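Local coordinates for protein 16S rRNA (guanine(1405)-N(7))-methyltransferase (PDB 6PI9) that probably methylates N7 of guanosine 1405 in 16S rRNA, using S-adenosyl-L-methionine as methyl donor, and so confers resistance to various aminoglycosides, at residues Gly123-Leu128 against Leu181-Leu186; Arg94-Leu97 against Glu102-Arg105; Arg162-Asp167 against Pro173-Asp178. All blocks are in the same frame, centred on the assembly; numbering follows the deposited sequence. Where two conformers were deposited one is given.

Contact 1 (Gly123-Leu128 against Leu181-Leu186). With SAH (S-adenosyl-L-homocysteine), chain B.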
loop_
_atom_site.group_PDB
_atom_site.type_symbol
_atom_site.label_atom_id
_atom_site.label_comp_id
_atom_site.label_asym_id
_atom_site.label_seq_id
_atom_site.Cartn_x
_atom_site.Cartn_y
_atom_site.Cartn_z
ATOM N N GLY A 123 0.566 -2.318 -15.015
ATOM C CA GLY A 123 -0.724 -2.424 -14.346
ATOM C C GLY A 123 -1.842 -2.368 -15.357
ATOM O O GLY A 123 -1.790 -3.027 -16.387
ATOM N N LEU A 124 -2.843 -1.512 -15.111
ATOM C CA LEU A 124 -3.877 -1.270 -16.117
ATOM C C LEU A 124 -3.669 0.031 -16.893
ATOM O O LEU A 124 -4.550 0.447 -17.641
ATOM C CB LEU A 124 -5.256 -1.255 -15.476
ATOM C CG LEU A 124 -5.681 -2.562 -14.808
ATOM C CD1 LEU A 124 -7.061 -2.358 -14.171
ATOM C CD2 LEU A 124 -5.709 -3.777 -15.788
ATOM N N ASN A 125 -2.520 0.685 -16.738
ATOM C CA ASN A 125 -2.341 1.988 -17.370
ATOM C C ASN A 125 -2.497 1.968 -18.894
ATOM O O ASN A 125 -2.928 2.996 -19.446
ATOM C CB ASN A 125 -0.976 2.558 -16.976
ATOM C CG ASN A 125 -0.794 3.979 -17.484
ATOM O OD1 ASN A 125 -1.535 4.896 -17.075
ATOM N ND2 ASN A 125 0.155 4.163 -18.396
ATOM N N PRO A 126 -2.154 0.896 -19.625
ATOM C CA PRO A 126 -2.322 0.948 -21.101
ATOM C C PRO A 126 -3.761 1.054 -21.550
ATOM O O PRO A 126 -4.027 1.522 -22.676
ATOM C CB PRO A 126 -1.648 -0.348 -21.573
ATOM C CG PRO A 126 -1.054 -1.007 -20.235
ATOM C CD PRO A 126 -1.077 -0.050 -19.212
ATOM N N ILE A 127 -4.712 0.660 -20.706
ATOM C CA ILE A 127 -6.113 0.899 -21.037
ATOM C C ILE A 127 -6.457 2.385 -20.885
ATOM O O ILE A 127 -7.163 2.959 -21.719
ATOM C CB ILE A 127 -7.004 0.008 -20.165
ATOM C CG1 ILE A 127 -6.706 -1.463 -20.466
ATOM C CG2 ILE A 127 -8.486 0.340 -20.399
ATOM C CD1 ILE A 127 -7.418 -2.423 -19.548
ATOM N N LEU A 128 -5.949 3.030 -19.834
ATOM C CA LEU A 128 -6.114 4.476 -19.672
ATOM C C LEU A 128 -5.505 5.233 -20.845
ATOM O O LEU A 128 -6.182 6.050 -21.485
ATOM C CB LEU A 128 -5.487 4.925 -18.349
ATOM C CG LEU A 128 -5.564 6.416 -17.999
ATOM C CD1 LEU A 128 -7.020 6.913 -18.150
ATOM C CD2 LEU A 128 -5.077 6.608 -16.581
ATOM N N LEU A 181 7.720 4.344 -20.184
ATOM C CA LEU A 181 7.055 4.862 -19.003
ATOM C C LEU A 181 7.502 3.984 -17.859
ATOM O O LEU A 181 7.482 2.758 -17.991
ATOM C CB LEU A 181 5.532 4.797 -19.147
ATOM C CG LEU A 181 4.969 5.308 -20.481
ATOM C CD1 LEU A 181 3.441 5.183 -20.504
ATOM C CD2 LEU A 181 5.358 6.804 -20.714
ATOM N N LEU A 182 7.983 4.616 -16.777
ATOM C CA LEU A 182 8.364 3.942 -15.534
ATOM C C LEU A 182 7.587 4.649 -14.443
ATOM O O LEU A 182 8.143 5.506 -13.712
ATOM C CB LEU A 182 9.873 4.042 -15.288
ATOM C CG LEU A 182 10.696 3.249 -16.334
ATOM C CD1 LEU A 182 10.934 4.149 -17.553
ATOM C CD2 LEU A 182 12.072 2.868 -15.731
ATOM N N MET A 183 6.291 4.336 -14.341
ATOM C CA MET A 183 5.394 5.139 -13.515
ATOM C C MET A 183 5.166 4.409 -12.189
ATOM O O MET A 183 4.748 3.234 -12.190
ATOM C CB MET A 183 4.098 5.387 -14.297
ATOM C CG MET A 183 4.349 6.287 -15.522
ATOM S SD MET A 183 2.954 6.190 -16.708
ATOM C CE MET A 183 1.576 6.678 -15.664
ATOM N N LYS A 184 5.451 5.102 -11.070
ATOM C CA LYS A 184 5.278 4.560 -9.717
ATOM C C LYS A 184 5.962 3.216 -9.580
ATOM O O LYS A 184 5.429 2.253 -8.985
ATOM C CB LYS A 184 3.787 4.457 -9.396
ATOM C CG LYS A 184 3.172 5.871 -9.327
ATOM C CD LYS A 184 1.595 5.723 -9.204
ATOM C CE LYS A 184 0.914 7.125 -9.093
ATOM N NZ LYS A 184 -0.601 6.911 -9.220
ATOM N N LEU A 185 7.129 3.136 -10.155
ATOM C CA LEU A 185 7.838 1.872 -10.292
ATOM C C LEU A 185 9.195 1.864 -9.611
ATOM O O LEU A 185 9.545 0.885 -8.966
ATOM C CB LEU A 185 8.040 1.580 -11.793
ATOM C CG LEU A 185 9.074 0.477 -12.069
ATOM C CD1 LEU A 185 8.583 -0.859 -11.502
ATOM C CD2 LEU A 185 9.241 0.358 -13.588
ATOM N N LEU A 186 9.997 2.924 -9.752
ATOM C CA LEU A 186 11.382 2.798 -9.296
ATOM C C LEU A 186 11.496 2.519 -7.794
ATOM O O LEU A 186 12.403 1.750 -7.421
ATOM C CB LEU A 186 12.184 4.066 -9.678
ATOM C CG LEU A 186 12.401 4.234 -11.196
ATOM C CD1 LEU A 186 13.437 5.378 -11.492
ATOM C CD2 LEU A 186 12.841 2.927 -11.871
HETATM N N SAH B . 2.850 1.841 -13.799
HETATM C CA SAH B . 1.459 1.521 -13.411
HETATM C CB SAH B . 1.436 0.596 -12.207
HETATM C CG SAH B . 2.239 1.041 -10.951
HETATM S SD SAH B . 1.860 -0.052 -9.504
HETATM C C SAH B . 0.670 2.806 -13.092
HETATM O O SAH B . 1.333 3.802 -12.735
HETATM O OXT SAH B . -0.576 2.844 -13.137
HETATM C "C5'" SAH B . 3.409 -1.054 -9.515
HETATM C "C4'" SAH B . 3.390 -2.212 -10.557
HETATM O "O4'" SAH B . 4.705 -2.803 -10.646
HETATM C "C3'" SAH B . 2.385 -3.378 -10.332
HETATM O "O3'" SAH B . 1.534 -3.541 -11.485
HETATM C "C2'" SAH B . 3.253 -4.623 -10.154
HETATM O "O2'" SAH B . 2.623 -5.742 -10.783
HETATM C "C1'" SAH B . 4.505 -4.199 -10.935
HETATM N N9 SAH B . 5.732 -4.830 -10.488
HETATM C C8 SAH B . 6.227 -4.868 -9.210
HETATM N N7 SAH B . 7.464 -5.448 -9.259
HETATM C C5 SAH B . 7.702 -5.824 -10.555
HETATM C C6 SAH B . 8.734 -6.484 -11.183
HETATM N N6 SAH B . 9.766 -6.974 -10.528
HETATM N N1 SAH B . 8.681 -6.621 -12.560
HETATM C C2 SAH B . 7.604 -6.210 -13.270
HETATM N N3 SAH B . 6.556 -5.566 -12.669
HETATM C C4 SAH B . 6.645 -5.394 -11.320
#

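Contact 2 (Arg94-Leu97 against Glu102-Arg105). With SAH (S-adenosyl-L-homocysteine), chain B.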
loop_
_atom_site.group_PDB
_atom_site.type_symbol
_atom_site.label_atom_id
_atom_site.label_comp_id
_atom_site.label_asym_id
_atom_site.label_seq_id
_atom_site.Cartn_x
_atom_site.Cartn_y
_atom_site.Cartn_z
ATOM N N ARG A 94 -6.582 4.407 -10.547
ATOM C CA ARG A 94 -7.570 5.242 -9.878
ATOM C C ARG A 94 -6.922 6.508 -9.325
ATOM O O ARG A 94 -7.498 7.598 -9.426
ATOM C CB ARG A 94 -8.260 4.469 -8.769
ATOM C CG ARG A 94 -9.376 5.282 -8.127
ATOM C CD ARG A 94 -9.880 4.607 -6.878
ATOM N NE ARG A 94 -8.769 4.196 -6.033
ATOM C CZ ARG A 94 -8.562 2.950 -5.629
ATOM N NH1 ARG A 94 -9.415 2.001 -5.972
ATOM N NH2 ARG A 94 -7.513 2.659 -4.870
ATOM N N GLU A 95 -5.694 6.388 -8.791
ATOM C CA GLU A 95 -4.949 7.572 -8.372
ATOM C C GLU A 95 -4.861 8.610 -9.484
ATOM O O GLU A 95 -4.980 9.816 -9.222
ATOM C CB GLU A 95 -3.547 7.164 -7.894
ATOM C CG GLU A 95 -3.583 6.452 -6.559
ATOM C CD GLU A 95 -2.285 5.760 -6.128
ATOM O OE1 GLU A 95 -1.288 5.690 -6.905
ATOM O OE2 GLU A 95 -2.281 5.243 -4.980
ATOM N N ARG A 96 -4.676 8.160 -10.732
ATOM C CA ARG A 96 -4.408 9.030 -11.875
ATOM C C ARG A 96 -5.664 9.567 -12.568
ATOM O O ARG A 96 -5.571 10.597 -13.253
ATOM C CB ARG A 96 -3.557 8.278 -12.911
ATOM C CG ARG A 96 -2.844 9.156 -13.941
ATOM C CD ARG A 96 -1.805 8.344 -14.704
ATOM N NE ARG A 96 -0.750 7.858 -13.801
ATOM C CZ ARG A 96 -0.594 6.596 -13.424
ATOM N NH1 ARG A 96 -1.394 5.632 -13.904
ATOM N NH2 ARG A 96 0.424 6.277 -12.608
ATOM N N LEU A 97 -6.818 8.890 -12.426
ATOM C CA LEU A 97 -8.030 9.274 -13.157
ATOM C C LEU A 97 -8.420 10.740 -13.011
ATOM O O LEU A 97 -8.712 11.386 -14.032
ATOM C CB LEU A 97 -9.199 8.398 -12.710
ATOM C CG LEU A 97 -9.201 7.002 -13.259
ATOM C CD1 LEU A 97 -10.249 6.212 -12.506
ATOM C CD2 LEU A 97 -9.518 7.093 -14.723
ATOM N N GLU A 102 -5.134 16.708 -17.256
ATOM C CA GLU A 102 -3.888 17.422 -17.029
ATOM C C GLU A 102 -2.666 16.557 -17.371
ATOM O O GLU A 102 -1.715 17.036 -18.000
ATOM C CB GLU A 102 -3.847 17.895 -15.581
ATOM C CG GLU A 102 -2.647 18.699 -15.294
ATOM C CD GLU A 102 -2.525 19.135 -13.843
ATOM O OE1 GLU A 102 -3.466 18.888 -13.057
ATOM O OE2 GLU A 102 -1.480 19.735 -13.490
ATOM N N TRP A 103 -2.684 15.267 -16.985
ATOM C CA TRP A 103 -1.541 14.395 -17.223
ATOM C C TRP A 103 -1.252 14.257 -18.727
ATOM O O TRP A 103 -0.107 14.377 -19.178
ATOM C CB TRP A 103 -1.817 13.027 -16.575
ATOM C CG TRP A 103 -0.621 12.118 -16.361
ATOM C CD1 TRP A 103 0.072 11.910 -15.185
ATOM C CD2 TRP A 103 0.001 11.290 -17.343
ATOM N NE1 TRP A 103 1.097 11.018 -15.391
ATOM C CE2 TRP A 103 1.066 10.613 -16.705
ATOM C CE3 TRP A 103 -0.237 11.059 -18.713
ATOM C CZ2 TRP A 103 1.891 9.736 -17.380
ATOM C CZ3 TRP A 103 0.582 10.194 -19.387
ATOM C CH2 TRP A 103 1.638 9.533 -18.720
ATOM N N MET A 104 -2.271 13.998 -19.529
ATOM C CA MET A 104 -2.000 13.860 -20.955
ATOM C C MET A 104 -1.610 15.197 -21.587
ATOM O O MET A 104 -0.686 15.247 -22.411
ATOM C CB MET A 104 -3.209 13.260 -21.655
ATOM C CG MET A 104 -3.292 11.760 -21.520
ATOM S SD MET A 104 -2.122 10.888 -22.585
ATOM C CE MET A 104 -2.739 11.321 -24.219
ATOM N N ARG A 105 -2.290 16.288 -21.207
ATOM C CA ARG A 105 -1.912 17.606 -21.703
ATOM C C ARG A 105 -0.437 17.890 -21.469
ATOM O O ARG A 105 0.230 18.494 -22.317
ATOM C CB ARG A 105 -2.760 18.681 -21.026
ATOM C CG ARG A 105 -2.687 20.052 -21.683
ATOM C CD ARG A 105 -3.312 21.108 -20.794
ATOM N NE ARG A 105 -4.573 20.645 -20.214
ATOM C CZ ARG A 105 -4.820 20.589 -18.907
ATOM N NH1 ARG A 105 -3.901 20.983 -18.034
ATOM N NH2 ARG A 105 -5.994 20.150 -18.471
HETATM N N SAH B . 2.850 1.841 -13.799
HETATM C CA SAH B . 1.459 1.521 -13.411
HETATM C CB SAH B . 1.436 0.596 -12.207
HETATM C CG SAH B . 2.239 1.041 -10.951
HETATM S SD SAH B . 1.860 -0.052 -9.504
HETATM C C SAH B . 0.670 2.806 -13.092
HETATM O O SAH B . 1.333 3.802 -12.735
HETATM O OXT SAH B . -0.576 2.844 -13.137
HETATM C "C5'" SAH B . 3.409 -1.054 -9.515
HETATM C "C4'" SAH B . 3.390 -2.212 -10.557
HETATM O "O4'" SAH B . 4.705 -2.803 -10.646
HETATM C "C3'" SAH B . 2.385 -3.378 -10.332
HETATM O "O3'" SAH B . 1.534 -3.541 -11.485
HETATM C "C2'" SAH B . 3.253 -4.623 -10.154
HETATM O "O2'" SAH B . 2.623 -5.742 -10.783
HETATM C "C1'" SAH B . 4.505 -4.199 -10.935
HETATM N N9 SAH B . 5.732 -4.830 -10.488
HETATM C C8 SAH B . 6.227 -4.868 -9.210
HETATM N N7 SAH B . 7.464 -5.448 -9.259
HETATM C C5 SAH B . 7.702 -5.824 -10.555
HETATM C C6 SAH B . 8.734 -6.484 -11.183
HETATM N N6 SAH B . 9.766 -6.974 -10.528
HETATM N N1 SAH B . 8.681 -6.621 -12.560
HETATM C C2 SAH B . 7.604 -6.210 -13.270
HETATM N N3 SAH B . 6.556 -5.566 -12.669
HETATM C C4 SAH B . 6.645 -5.394 -11.320
#

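Contact 3 (Arg162-Asp167 against Pro173-Asp178). With SAH (S-adenosyl-L-homocysteine), chain B.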
loop_
_atom_site.group_PDB
_atom_site.type_symbol
_atom_site.label_atom_id
_atom_site.label_comp_id
_atom_site.label_asym_id
_atom_site.label_seq_id
_atom_site.Cartn_x
_atom_site.Cartn_y
_atom_site.Cartn_z
ATOM N N ARG A 162 -0.505 -3.999 -26.727
ATOM C CA ARG A 162 -0.462 -5.376 -26.234
ATOM C C ARG A 162 0.269 -5.344 -24.900
ATOM O O ARG A 162 0.938 -4.374 -24.576
ATOM C CB ARG A 162 0.277 -6.313 -27.192
ATOM C CG ARG A 162 -0.412 -6.607 -28.539
ATOM C CD ARG A 162 -1.750 -7.295 -28.401
ATOM N NE ARG A 162 -2.346 -7.623 -29.707
ATOM C CZ ARG A 162 -3.100 -6.782 -30.429
ATOM N NH1 ARG A 162 -3.368 -5.568 -29.975
ATOM N NH2 ARG A 162 -3.616 -7.164 -31.606
ATOM N N ALA A 163 0.202 -6.447 -24.153
ATOM C CA ALA A 163 1.003 -6.571 -22.935
ATOM C C ALA A 163 1.569 -7.982 -22.847
ATOM O O ALA A 163 1.044 -8.921 -23.452
ATOM C CB ALA A 163 0.196 -6.277 -21.670
ATOM N N ARG A 164 2.653 -8.124 -22.077
ATOM C CA ARG A 164 3.251 -9.435 -21.911
ATOM C C ARG A 164 3.850 -9.546 -20.519
ATOM O O ARG A 164 4.124 -8.553 -19.845
ATOM C CB ARG A 164 4.346 -9.670 -22.947
ATOM C CG ARG A 164 5.441 -8.595 -22.781
ATOM C CD ARG A 164 6.725 -9.201 -23.154
ATOM N NE ARG A 164 7.912 -8.351 -23.162
ATOM C CZ ARG A 164 8.934 -8.471 -22.324
ATOM N NH1 ARG A 164 8.926 -9.397 -21.344
ATOM N NH2 ARG A 164 9.990 -7.692 -22.500
ATOM N N ALA A 165 4.039 -10.784 -20.089
ATOM C CA ALA A 165 4.722 -11.025 -18.810
ATOM C C ALA A 165 6.145 -10.463 -18.789
ATOM O O ALA A 165 6.943 -10.733 -19.690
ATOM C CB ALA A 165 4.779 -12.530 -18.597
ATOM N N CYS A 166 6.538 -9.853 -17.671
ATOM C CA CYS A 166 7.930 -9.414 -17.571
ATOM C C CYS A 166 8.296 -9.211 -16.113
ATOM O O CYS A 166 7.618 -8.417 -15.454
ATOM C CB CYS A 166 8.088 -8.049 -18.271
ATOM S SG CYS A 166 9.734 -7.356 -18.036
ATOM N N ASP A 167 9.368 -9.839 -15.636
ATOM C CA ASP A 167 9.883 -9.546 -14.284
ATOM C C ASP A 167 11.125 -8.680 -14.472
ATOM O O ASP A 167 12.169 -9.176 -14.907
ATOM C CB ASP A 167 10.180 -10.827 -13.471
ATOM C CG ASP A 167 10.566 -10.506 -12.004
ATOM O OD1 ASP A 167 11.072 -9.387 -11.738
ATOM O OD2 ASP A 167 10.444 -11.395 -11.135
ATOM N N PRO A 173 14.125 -4.973 -20.459
ATOM C CA PRO A 173 13.406 -5.086 -21.738
ATOM C C PRO A 173 14.268 -4.640 -22.891
ATOM O O PRO A 173 14.886 -3.561 -22.841
ATOM C CB PRO A 173 12.204 -4.165 -21.569
ATOM C CG PRO A 173 11.944 -4.205 -20.019
ATOM C CD PRO A 173 13.309 -4.318 -19.400
ATOM N N ALA A 174 14.298 -5.474 -23.941
ATOM C CA ALA A 174 15.149 -5.250 -25.102
ATOM C C ALA A 174 14.422 -4.572 -26.265
ATOM O O ALA A 174 15.044 -4.321 -27.306
ATOM C CB ALA A 174 15.752 -6.579 -25.561
ATOM N N GLU A 175 13.141 -4.243 -26.113
ATOM C CA GLU A 175 12.384 -3.674 -27.213
ATOM C C GLU A 175 12.902 -2.280 -27.555
ATOM O O GLU A 175 13.439 -1.565 -26.694
ATOM C CB GLU A 175 10.895 -3.609 -26.865
ATOM C CG GLU A 175 10.263 -5.003 -26.766
ATOM C CD GLU A 175 10.302 -5.583 -25.355
ATOM O OE1 GLU A 175 9.591 -6.586 -25.115
ATOM O OE2 GLU A 175 11.026 -5.026 -24.488
ATOM N N GLU A 176 12.756 -1.919 -28.832
ATOM C CA GLU A 176 12.948 -0.557 -29.316
ATOM C C GLU A 176 11.671 0.236 -29.142
ATOM O O GLU A 176 10.592 -0.235 -29.508
ATOM C CB GLU A 176 13.273 -0.550 -30.802
ATOM C CG GLU A 176 14.485 -1.280 -31.144
ATOM C CD GLU A 176 15.410 -0.501 -32.046
ATOM O OE1 GLU A 176 16.616 -0.507 -31.739
ATOM O OE2 GLU A 176 14.957 0.059 -33.082
ATOM N N ALA A 177 11.794 1.474 -28.680
ATOM C CA ALA A 177 10.600 2.297 -28.600
ATOM C C ALA A 177 10.965 3.775 -28.663
ATOM O O ALA A 177 12.127 4.164 -28.538
ATOM C CB ALA A 177 9.804 1.985 -27.341
ATOM N N ASP A 178 9.947 4.592 -28.906
ATOM C CA ASP A 178 10.128 6.037 -28.879
ATOM C C ASP A 178 10.174 6.557 -27.456
ATOM O O ASP A 178 10.872 7.543 -27.166
ATOM C CB ASP A 178 9.006 6.681 -29.673
ATOM C CG ASP A 178 9.096 6.318 -31.150
ATOM O OD1 ASP A 178 10.187 6.565 -31.705
ATOM O OD2 ASP A 178 8.149 5.733 -31.726
HETATM N N SAH B . 2.850 1.841 -13.799
HETATM C CA SAH B . 1.459 1.521 -13.411
HETATM C CB SAH B . 1.436 0.596 -12.207
HETATM C CG SAH B . 2.239 1.041 -10.951
HETATM S SD SAH B . 1.860 -0.052 -9.504
HETATM C C SAH B . 0.670 2.806 -13.092
HETATM O O SAH B . 1.333 3.802 -12.735
HETATM O OXT SAH B . -0.576 2.844 -13.137
HETATM C "C5'" SAH B . 3.409 -1.054 -9.515
HETATM C "C4'" SAH B . 3.390 -2.212 -10.557
HETATM O "O4'" SAH B . 4.705 -2.803 -10.646
HETATM C "C3'" SAH B . 2.385 -3.378 -10.332
HETATM O "O3'" SAH B . 1.534 -3.541 -11.485
HETATM C "C2'" SAH B . 3.253 -4.623 -10.154
HETATM O "O2'" SAH B . 2.623 -5.742 -10.783
HETATM C "C1'" SAH B . 4.505 -4.199 -10.935
HETATM N N9 SAH B . 5.732 -4.830 -10.488
HETATM C C8 SAH B . 6.227 -4.868 -9.210
HETATM N N7 SAH B . 7.464 -5.448 -9.259
HETATM C C5 SAH B . 7.702 -5.824 -10.555
HETATM C C6 SAH B . 8.734 -6.484 -11.183
HETATM N N6 SAH B . 9.766 -6.974 -10.528
HETATM N N1 SAH B . 8.681 -6.621 -12.560
HETATM C C2 SAH B . 7.604 -6.210 -13.270
HETATM N N3 SAH B . 6.556 -5.566 -12.669
HETATM C C4 SAH B . 6.645 -5.394 -11.320
#

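Contact 1 (Gly123-Leu128 against Leu181-Leu186)
Asn125 and Met183 meet where the first turn of helix 125-131 faces strand 179-183, their side chains crossing at about a right angle. The amide nitrogen ND2 of Asn125 lies 3.8 Å from SD of Met183, and OD1 of Asn125 is 3.9 Å from the methyl CE of Met183. Leu181, two residues back on the strand, brings CD1 to 4.0 Å from the same Asn125 ND2. None of these is a hydrogen bond across the contact; ND2 donates instead to Asp119 on the neighbouring strand 117-120, which would set the rotation of the amide. With CG anti to the backbone N (chi1 -174°), Asn125 reaches across to the strand.

S-adenosyl-L-homocysteine lies against both segments. Its OXT is 3.9 Å from CB of Asn125, its amino N donates to Met183 O at 2.9 Å, and Gly123 passes its CA 3.8 Å from the ribose O3' of the ligand. The two segments thus contribute one part of the Rossmann-like methyltransferase pocket: a backbone carbonyl takes the amino group, while the carboxylate packs against carbon, with Met183 CB 3.5 Å from the ligand's O and Asn125 offering its CB rather than its amide.

Contact 2 (Arg94-Leu97 against Glu102-Arg105)
Trp103 presents one face of its indole to the aliphatic part of Arg96. CD of Arg96 sits 4.0 Å from the centroid of the five-membered ring of Trp103 and close to the ring normal, a CH-pi contact made over the pyrrole part. Beyond CD the arginine turns away from the ring: its chain bends at chi3, and the guanidinium plane ends up 63° from the indole plane, so the two flat groups do not stack. The nearest approach of their polar atoms, Arg96 NE to Trp103 NE1, is 4.0 Å and oblique.

What the bend achieves is a two-nitrogen grip on the carboxylate of S-adenosyl-L-homocysteine. Arg96 NH1 donates to OXT of the ligand at 3.0 Å, nearly straight at 167°, with OXT in the guanidinium plane; the bond from Arg96 NH2 to the ligand's O is shorter, 2.6 Å, but more bent, 144°. In this Rossmann-like methyltransferase the contact joins helix 91-96 to helix 100-111 across the short link between them, placing a pocket arginine against the second helix.

The remaining edge nitrogen, NE, forms a salt bridge with Glu252 on strand 252-259, which should help hold the guanidinium in its rotation. Trp103 in turn packs on Glu252, Val254 and Met183. Arg94 NE hydrogen-bonds Thr50 OG1 of the second subunit.

Contact 3 (Arg162-Asp167 against Pro173-Asp178)
Strand 162-165, the outermost strand at one end of the parallel part of the sheet, runs into the adenine-binding loop of the cofactor pocket, and the loop 173-178 that follows turns back beside it. Arg164 on the strand and Glu175 on the returning loop approach from opposite directions and meet in a salt bridge. The grip is side-on: NE and NH2 of Arg164 both donate to the single oxygen OE1 of Glu175, NE at 3.1 Å and NH2 at 2.9 Å. NH2 reaches OE1 on its syn lone pair, whereas NE comes in nearly along the C-O axis; the second oxygen, OE2, receives just a weak bond from NH2. Guanidinium and carboxylate planes lie 29° apart, close to coplanar.

Arg164 attains this pose with CG between the backbone N and the carbonyl carbon (chi1 60°). Its remaining nitrogen, NH1, folds back on the strand's own backbone, donating to Ala165 O at 2.9 Å. Glu171 OE2, in the intervening loop, also forms a salt bridge with NH2 and is the stronger partner of this guanidinium, so two carboxylates share it.

Such a Rossmann-like sheet binds the cofactor at the C-terminal ends of its parallel strands, and that is where Cys166 and Asp167 lie. Cys166 SG packs against Pro173 CG at 4.3 Å, while the carbonyl O of Cys166 comes to 3.1 Å from C2 of the adenine. Asp167 OD1 accepts a hydrogen bond from the adenine N6 of S-adenosyl-L-homocysteine at 3.0 Å; its other oxygen is taken by Arg29 and Thr26, which steadies the carboxylate. Met140 of strand 137-141 lies against Arg164, Cys166 and Pro173, joining the contact to the next strand of the sheet.

From the N terminus, contact 2 comes first, closing the short link between helices 91-96 and 100-111 before the first strand of the sheet. Contact 1 opens at Gly123, just before helix 125-131, and closes only at Leu181-Leu186; contact 3 falls within that span, its own loop running from strand 162-165 to residues just short of strand 179-183. None of the loops cross. Contacts 1 and 2 touch directly through a salt bridge, Lys184 NZ to Glu95 OE1 at 2.7 Å. Contacts 2 and 3 stay apart, their centres about 23 Å from each other, and serve opposite ends of one ligand: carboxylate and adenine.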